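PDB 3QWT: putative GH105 family protein from Salmonella enterica subsp. enterica serovar Paratyphi A, which is of unknown function but, as a possible GH105 family member, may release unsaturated uronic acid from the ends of oligosaccharides. Local coordinates for residues Trp230-Ser235 / Gln366-Leu371. Numbering follows the deposited sequence.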
loop_
_atom_site.group_PDB
_atom_site.type_symbol
_atom_site.label_atom_id
_atom_site.label_comp_id
_atom_site.label_asym_id
_atom_site.label_seq_id
_atom_site.Cartn_x
_atom_site.Cartn_y
_atom_site.Cartn_z
ATOM N N TRP A 230 46.793 3.249 9.977
ATOM C CA TRP A 230 47.353 3.791 8.746
ATOM C C TRP A 230 46.443 4.852 8.146
ATOM O O TRP A 230 45.227 4.685 8.086
ATOM C CB TRP A 230 47.620 2.655 7.763
ATOM C CG TRP A 230 48.093 3.083 6.419
ATOM C CD1 TRP A 230 49.168 3.861 6.150
ATOM C CD2 TRP A 230 47.530 2.715 5.149
ATOM N NE1 TRP A 230 49.302 4.024 4.795
ATOM C CE2 TRP A 230 48.314 3.325 4.156
ATOM C CE3 TRP A 230 46.433 1.938 4.760
ATOM C CZ2 TRP A 230 48.043 3.190 2.792
ATOM C CZ3 TRP A 230 46.159 1.797 3.392
ATOM C CH2 TRP A 230 46.957 2.424 2.432
ATOM N N ALA A 231 47.044 5.953 7.715
ATOM C CA ALA A 231 46.283 7.116 7.266
ATOM C C ALA A 231 45.379 6.839 6.061
ATOM O O ALA A 231 44.152 6.922 6.167
ATOM C CB ALA A 231 47.223 8.285 6.972
ATOM N N ARG A 232 45.966 6.533 4.912
ATOM C CA ARG A 232 45.149 6.341 3.715
ATOM C C ARG A 232 43.972 5.375 3.970
ATOM O O ARG A 232 42.837 5.652 3.584
ATOM C CB ARG A 232 45.990 5.935 2.493
ATOM C CG ARG A 232 45.098 5.681 1.256
ATOM C CD ARG A 232 45.759 6.052 -0.068
ATOM N NE ARG A 232 46.884 5.180 -0.389
ATOM C CZ ARG A 232 48.150 5.576 -0.411
ATOM N NH1 ARG A 232 49.104 4.713 -0.709
ATOM N NH2 ARG A 232 48.459 6.838 -0.145
ATOM N N GLY A 233 44.243 4.264 4.650
ATOM C CA GLY A 233 43.221 3.277 4.938
ATOM C C GLY A 233 42.035 3.861 5.683
ATOM O O GLY A 233 40.871 3.597 5.336
ATOM N N ASN A 234 42.334 4.644 6.719
ATOM C CA ASN A 234 41.305 5.313 7.510
ATOM C C ASN A 234 40.489 6.275 6.661
ATOM O O ASN A 234 39.265 6.423 6.824
ATOM C CB ASN A 234 41.954 6.083 8.663
ATOM C CG ASN A 234 42.176 5.214 9.870
ATOM O OD1 ASN A 234 41.343 5.176 10.794
ATOM N ND2 ASN A 234 43.291 4.488 9.873
ATOM N N SER A 235 41.216 6.956 5.791
ATOM C CA SER A 235 40.680 7.865 4.812
ATOM C C SER A 235 39.550 7.181 4.024
ATOM O O SER A 235 38.499 7.780 3.784
ATOM C CB SER A 235 41.844 8.286 3.897
ATOM O OG SER A 235 41.452 9.090 2.804
ATOM N N GLN A 366 45.935 12.260 -7.143
ATOM C CA GLN A 366 45.263 13.323 -7.879
ATOM C C GLN A 366 43.747 13.284 -7.665
ATOM O O GLN A 366 43.092 14.315 -7.507
ATOM C CB GLN A 366 45.544 13.180 -9.377
ATOM C CG GLN A 366 47.021 13.039 -9.741
ATOM C CD GLN A 366 47.853 14.182 -9.218
ATOM O OE1 GLN A 366 48.733 13.993 -8.372
ATOM N NE2 GLN A 366 47.576 15.382 -9.711
ATOM N N ALA A 367 43.181 12.090 -7.683
ATOM C CA ALA A 367 41.732 11.986 -7.636
ATOM C C ALA A 367 41.234 12.464 -6.286
ATOM O O ALA A 367 40.291 13.247 -6.202
ATOM C CB ALA A 367 41.267 10.560 -7.928
HETATM N N MSE A 368 41.894 12.017 -5.229
HETATM C CA MSE A 368 41.466 12.412 -3.889
HETATM C C MSE A 368 41.582 13.927 -3.693
HETATM O O MSE A 368 40.706 14.551 -3.100
HETATM C CB MSE A 368 42.209 11.603 -2.826
HETATM C CG MSE A 368 41.783 10.141 -2.861
HETATM SE SE MSE A 368 43.116 8.940 -2.122
HETATM C CE MSE A 368 42.461 8.909 -0.272
ATOM N N ALA A 369 42.632 14.531 -4.239
ATOM C CA ALA A 369 42.688 15.984 -4.232
ATOM C C ALA A 369 41.414 16.560 -4.855
ATOM O O ALA A 369 40.831 17.505 -4.329
ATOM C CB ALA A 369 43.925 16.492 -4.953
HETATM N N MSE A 370 40.958 15.993 -5.966
HETATM C CA MSE A 370 39.800 16.602 -6.602
HETATM C C MSE A 370 38.514 16.255 -5.888
HETATM O O MSE A 370 37.573 17.039 -5.890
HETATM C CB MSE A 370 39.747 16.370 -8.129
HETATM C CG MSE A 370 39.640 14.943 -8.630
HETATM SE SE MSE A 370 40.096 14.866 -10.565
HETATM C CE MSE A 370 41.926 14.273 -10.373
ATOM N N LEU A 371 38.485 15.093 -5.248
ATOM C CA LEU A 371 37.347 14.740 -4.416
ATOM C C LEU A 371 37.139 15.832 -3.377
ATOM O O LEU A 371 36.079 16.464 -3.329
ATOM C CB LEU A 371 37.566 13.392 -3.717
ATOM C CG LEU A 371 36.962 12.111 -4.290
ATOM C CD1 LEU A 371 37.273 10.972 -3.341
ATOM C CD2 LEU A 371 35.440 12.235 -4.505
#
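The terminal methyl of Met368, a selenomethionine in this crystal, meets the hydroxyl of Ser235 end to end, and this closer of the methyl's two touches shows how two helices of an α/α toroid can be joined through one side chain without their segments lying against each other. The closest CA pair, Ser235 with Met368, is 9.8 Å apart, and the two segments bury just 100 Å² between them. Met368 spans the gap by reaching out with CG anti to its carbonyl carbon (chi1 -68°) and then bending about the CG–SE bond, which brings CE to 3.2 Å from Ser235 OG. This is the tight part. The looser part lies beside it, where the same CE stops 4.4 Å from CD of Arg232, touching the aliphatic portion of that side chain rather than its charge. Neither part is a solvent side, since all three residues are buried. Helix 294-309 flanks the meeting point: Met368 rests on Ala298, while Ser235 OG is hydrogen-bonded to Ala296 O.

Arg232 keeps its polar end away from the methyl. The Trp230 indole presents its CZ2 edge to one face of the guanidinium, off-centre, with CZ2 3.6 Å from the guanidinium plane, and NH2 is hydrogen-bonded to Ser295 and Ser342. On the far side of the turn Asn234 secures the start of helix 231-248: its ND2 donates to Trp230 O over 2.6 Å, almost straight at 168° but from above the carbonyl plane, and its backbone N uses the same oxygen at 3.2 Å.

No hydrogen bond crosses between 230-235 and 366-371. The chemistry implies a division of labour: Ser235 OG, Arg232 NH2 and Asn234 ND2 find their partners elsewhere, while across these two segments the contact rests on van der Waals touches from one long, unbranched, apolar side chain.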